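Local coordinates for proteasome assembly chaperone family protein (Pyrococcus furiosus DSM 3638, PDB 3WZ2), which is an archaeal homolog of proteasome-assembly chaperones and probably acts as a chaperone or activator that works with the proteasome, at residues Asp184-Glu196 and Val208-Leu222. Residues are numbered along the deposited sequence; the frame is centred on the assembly and turned at random.
Sequences DRPDPRAAANVVE and VEPLLKEAEMIEEQL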
# COMPACT_ATOMS: atom_id res chain seq x y z
N ASP B 184 -19.85 18.30 -16.39
CA ASP B 184 -19.12 17.26 -17.10
C ASP B 184 -18.38 17.78 -18.29
O ASP B 184 -18.01 17.04 -19.20
CB ASP B 184 -20.05 16.06 -17.41
CG ASP B 184 -21.39 16.44 -18.02
OD1 ASP B 184 -22.21 15.51 -18.18
OD2 ASP B 184 -21.64 17.62 -18.35
N ARG B 185 -18.04 19.06 -18.24
CA ARG B 185 -17.15 19.64 -19.22
C ARG B 185 -16.44 20.85 -18.66
O ARG B 185 -16.96 21.51 -17.76
CB ARG B 185 -17.92 19.97 -20.53
CG ARG B 185 -18.89 21.16 -20.47
CD ARG B 185 -20.10 21.12 -21.46
NE ARG B 185 -20.15 19.97 -22.38
CZ ARG B 185 -19.56 19.86 -23.57
NH1 ARG B 185 -18.87 20.85 -24.09
NH2 ARG B 185 -19.72 18.74 -24.28
N PRO B 186 -15.28 21.21 -19.22
CA PRO B 186 -14.72 22.50 -18.87
C PRO B 186 -15.65 23.63 -19.19
O PRO B 186 -16.26 23.66 -20.27
CB PRO B 186 -13.45 22.60 -19.74
CG PRO B 186 -13.25 21.25 -20.34
CD PRO B 186 -14.61 20.61 -20.39
N ASP B 187 -15.77 24.58 -18.27
CA ASP B 187 -16.76 25.67 -18.41
C ASP B 187 -16.16 27.03 -18.12
O ASP B 187 -16.28 27.57 -17.02
CB ASP B 187 -17.99 25.40 -17.54
CG ASP B 187 -19.18 26.30 -17.91
OD1 ASP B 187 -18.96 27.30 -18.66
OD2 ASP B 187 -20.30 25.99 -17.42
N PRO B 188 -15.53 27.62 -19.12
CA PRO B 188 -14.98 28.96 -18.92
C PRO B 188 -16.04 30.04 -18.69
O PRO B 188 -15.71 31.11 -18.13
CB PRO B 188 -14.19 29.24 -20.20
CG PRO B 188 -14.58 28.19 -21.16
CD PRO B 188 -15.16 27.04 -20.41
N ARG B 189 -17.26 29.80 -19.11
CA ARG B 189 -18.33 30.78 -18.90
C ARG B 189 -18.79 30.84 -17.48
O ARG B 189 -18.98 31.92 -16.96
CB ARG B 189 -19.52 30.51 -19.81
CG ARG B 189 -19.14 30.80 -21.24
CD ARG B 189 -20.22 30.46 -22.23
NE ARG B 189 -19.52 30.02 -23.42
CZ ARG B 189 -19.06 30.81 -24.39
NH1 ARG B 189 -19.27 32.13 -24.36
NH2 ARG B 189 -18.43 30.25 -25.40
N ALA B 190 -18.89 29.69 -16.84
CA ALA B 190 -19.07 29.63 -15.41
C ALA B 190 -17.90 30.25 -14.67
O ALA B 190 -18.10 31.02 -13.74
CB ALA B 190 -19.29 28.19 -14.94
N ALA B 191 -16.68 30.01 -15.14
CA ALA B 191 -15.52 30.66 -14.55
C ALA B 191 -15.65 32.17 -14.60
O ALA B 191 -15.36 32.88 -13.64
CB ALA B 191 -14.24 30.21 -15.21
N ALA B 192 -16.08 32.68 -15.73
CA ALA B 192 -16.26 34.11 -15.91
C ALA B 192 -17.29 34.64 -14.96
O ALA B 192 -17.10 35.71 -14.40
CB ALA B 192 -16.66 34.42 -17.35
N ASN B 193 -18.41 33.92 -14.79
CA ASN B 193 -19.41 34.32 -13.81
C ASN B 193 -18.80 34.45 -12.39
O ASN B 193 -19.10 35.38 -11.65
CB ASN B 193 -20.56 33.31 -13.74
CG ASN B 193 -21.35 33.20 -15.05
OD1 ASN B 193 -21.33 34.11 -15.85
ND2 ASN B 193 -22.11 32.11 -15.22
N VAL B 194 -17.93 33.50 -12.03
CA VAL B 194 -17.30 33.52 -10.72
C VAL B 194 -16.32 34.68 -10.59
O VAL B 194 -16.29 35.38 -9.58
CB VAL B 194 -16.61 32.18 -10.43
CG1 VAL B 194 -15.72 32.30 -9.23
CG2 VAL B 194 -17.67 31.11 -10.21
N VAL B 195 -15.53 34.93 -11.63
CA VAL B 195 -14.63 36.06 -11.60
C VAL B 195 -15.37 37.39 -11.44
O VAL B 195 -14.93 38.24 -10.67
CB VAL B 195 -13.76 36.13 -12.85
CG1 VAL B 195 -12.98 37.44 -12.90
CG2 VAL B 195 -12.83 34.95 -12.87
N GLU B 196 -16.52 37.55 -12.10
CA GLU B 196 -17.31 38.77 -11.94
C GLU B 196 -17.71 39.00 -10.49
O GLU B 196 -17.63 40.11 -10.00
CB GLU B 196 -18.59 38.79 -12.82
CG GLU B 196 -18.34 39.04 -14.30
CD GLU B 196 -19.62 39.04 -15.15
OE1 GLU B 196 -20.38 38.03 -15.18
OE2 GLU B 196 -19.90 40.09 -15.77
N VAL B 208 -13.94 40.27 -17.63
CA VAL B 208 -13.98 38.88 -18.11
C VAL B 208 -14.11 38.72 -19.62
O VAL B 208 -14.16 37.57 -20.11
CB VAL B 208 -15.08 38.04 -17.42
CG1 VAL B 208 -14.85 38.02 -15.92
CG2 VAL B 208 -16.47 38.53 -17.75
N GLU B 209 -14.13 39.82 -20.36
CA GLU B 209 -14.29 39.73 -21.81
C GLU B 209 -13.23 38.90 -22.51
O GLU B 209 -13.55 38.07 -23.36
CB GLU B 209 -14.42 41.12 -22.44
CG GLU B 209 -15.72 41.84 -22.10
CD GLU B 209 -16.96 41.16 -22.68
OE1 GLU B 209 -16.93 40.78 -23.88
OE2 GLU B 209 -17.98 41.01 -21.95
N PRO B 210 -11.96 39.04 -22.11
CA PRO B 210 -10.95 38.15 -22.70
C PRO B 210 -11.15 36.63 -22.45
O PRO B 210 -10.81 35.78 -23.28
CB PRO B 210 -9.63 38.64 -22.09
CG PRO B 210 -9.92 40.01 -21.59
CD PRO B 210 -11.36 40.01 -21.18
N LEU B 211 -11.78 36.30 -21.33
CA LEU B 211 -12.14 34.91 -21.01
C LEU B 211 -13.27 34.42 -21.89
O LEU B 211 -13.24 33.28 -22.37
CB LEU B 211 -12.63 34.82 -19.55
CG LEU B 211 -12.57 33.51 -18.78
CD1 LEU B 211 -11.34 32.73 -19.19
CD2 LEU B 211 -12.70 33.58 -17.25
N LEU B 212 -14.32 35.23 -22.03
CA LEU B 212 -15.45 34.84 -22.86
C LEU B 212 -14.99 34.74 -24.33
O LEU B 212 -15.49 33.90 -25.06
CB LEU B 212 -16.61 35.83 -22.72
CG LEU B 212 -17.21 35.93 -21.31
CD1 LEU B 212 -18.26 37.03 -21.26
CD2 LEU B 212 -17.83 34.61 -20.86
N LYS B 213 -14.05 35.59 -24.72
CA LYS B 213 -13.52 35.63 -26.08
C LYS B 213 -12.79 34.33 -26.44
O LYS B 213 -12.91 33.81 -27.57
CB LYS B 213 -12.58 36.86 -26.25
CG LYS B 213 -11.41 36.64 -27.21
CD LYS B 213 -10.87 37.94 -27.81
CE LYS B 213 -10.84 37.87 -29.33
NZ LYS B 213 -10.26 39.10 -29.95
N GLU B 214 -12.09 33.77 -25.47
CA GLU B 214 -11.36 32.54 -25.70
C GLU B 214 -12.05 31.31 -25.15
O GLU B 214 -11.45 30.25 -25.09
CB GLU B 214 -9.99 32.64 -25.09
CG GLU B 214 -9.17 33.80 -25.56
CD GLU B 214 -7.83 33.93 -24.77
OE1 GLU B 214 -7.34 32.92 -24.18
OE2 GLU B 214 -7.29 35.07 -24.69
N ALA B 215 -13.33 31.40 -24.85
CA ALA B 215 -14.07 30.29 -24.26
C ALA B 215 -13.94 28.99 -25.06
O ALA B 215 -13.65 27.91 -24.47
CB ALA B 215 -15.55 30.63 -24.08
N GLU B 216 -14.21 29.06 -26.37
CA GLU B 216 -14.19 27.86 -27.23
C GLU B 216 -12.82 27.22 -27.19
O GLU B 216 -12.70 26.01 -27.02
CB GLU B 216 -14.63 28.17 -28.68
CG GLU B 216 -13.91 27.37 -29.78
CD GLU B 216 -14.30 27.78 -31.21
OE1 GLU B 216 -15.11 28.72 -31.39
OE2 GLU B 216 -13.78 27.15 -32.15
N MET B 217 -11.79 28.04 -27.35
CA MET B 217 -10.43 27.56 -27.35
C MET B 217 -10.05 26.92 -26.01
O MET B 217 -9.45 25.83 -25.97
CB MET B 217 -9.49 28.72 -27.68
CG MET B 217 -8.02 28.48 -27.41
SD MET B 217 -7.06 30.00 -27.72
CE MET B 217 -6.59 30.72 -26.12
N ILE B 218 -10.40 27.58 -24.90
CA ILE B 218 -10.10 27.05 -23.58
C ILE B 218 -10.81 25.72 -23.35
O ILE B 218 -10.22 24.78 -22.82
CB ILE B 218 -10.51 28.06 -22.48
CG1 ILE B 218 -9.56 29.27 -22.50
CG2 ILE B 218 -10.47 27.40 -21.11
CD1 ILE B 218 -10.20 30.52 -21.94
N GLU B 219 -12.06 25.63 -23.78
CA GLU B 219 -12.80 24.38 -23.64
C GLU B 219 -12.11 23.24 -24.37
O GLU B 219 -12.06 22.10 -23.87
CB GLU B 219 -14.22 24.52 -24.15
CG GLU B 219 -15.08 23.31 -23.86
CD GLU B 219 -16.60 23.63 -24.00
OE1 GLU B 219 -17.47 22.71 -24.07
OE2 GLU B 219 -16.96 24.84 -24.06
N GLU B 220 -11.52 23.55 -25.51
CA GLU B 220 -10.78 22.57 -26.28
C GLU B 220 -9.45 22.21 -25.65
O GLU B 220 -9.17 21.04 -25.48
CB GLU B 220 -10.53 23.11 -27.68
CG GLU B 220 -9.86 22.13 -28.64
CD GLU B 220 -10.78 20.95 -28.88
OE1 GLU B 220 -11.85 21.16 -29.49
OE2 GLU B 220 -10.46 19.84 -28.40
N GLN B 221 -8.63 23.19 -25.32
CA GLN B 221 -7.33 22.86 -24.73
C GLN B 221 -7.43 22.15 -23.37
O GLN B 221 -6.47 21.53 -22.95
CB GLN B 221 -6.41 24.07 -24.64
CG GLN B 221 -6.95 25.18 -23.79
CD GLN B 221 -5.92 26.25 -23.47
OE1 GLN B 221 -4.97 26.02 -22.71
NE2 GLN B 221 -6.11 27.44 -24.05
N LEU B 222 -8.56 22.24 -22.66
CA LEU B 222 -8.64 21.67 -21.33
C LEU B 222 -9.44 20.39 -21.35
O LEU B 222 -9.62 19.77 -20.31
CB LEU B 222 -9.26 22.65 -20.29
CG LEU B 222 -8.52 23.63 -19.36
CD1 LEU B 222 -7.42 24.20 -20.18
CD2 LEU B 222 -9.18 24.78 -18.55
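Ala-192 meets three side chains of 208-222. Its CB lies 3.7 Å from Leu-212 CD2 and 4.0 Å from Val-208 CB. With CG anti to the backbone N (chi1 -157°), Leu-211 sends CD2 to the backbone N of Ala-192 and to Ala-191 CB. One turn on, the side chains of Val-195 and Val-208 pass antiparallel, CG1 of one 3.6 Å from CG1 of the other. The other branch of Val-208, CG2, rests against the aliphatic part of Glu-196.

At the start of helix 188-196, Pro-188 packs on the first turn of helix 215-221. Its ring atom CG is 3.4 Å from Ala-215 O and also faces Ile-218 CG2. Arg-189 bends at chi3 and lays one face of its guanidinium over the methyl of Ala-215, near the rim of the group. Farther out, Pro-186 packs against Leu-222. The extended Glu-219 passes beside Pro-186 O to a salt bridge between its OE1 and Arg-185 NH1. Those two atoms are modelled implausibly close, so the exact geometry is doubtful.

Asp-187 is the N-cap of helix 188-196. Its OD1 takes a bond from Ala-190 N at 3.0 Å, from above the carboxylate plane, and a weak one from Arg-189 N. OD2 is bound by Thr-181. Helix 32-43 packs against Ala-190, Ala-191, Val-195 and Leu-222.

Helix 209-213 runs back antiparallel to 188-196 (173°), as in a helical hairpin. Helix 215-221 then turns away. The predicted coiled coil takes in 208-222 from Leu-212 onward, and the contact packs its start against helix 188-202 of the PAC2-family fold.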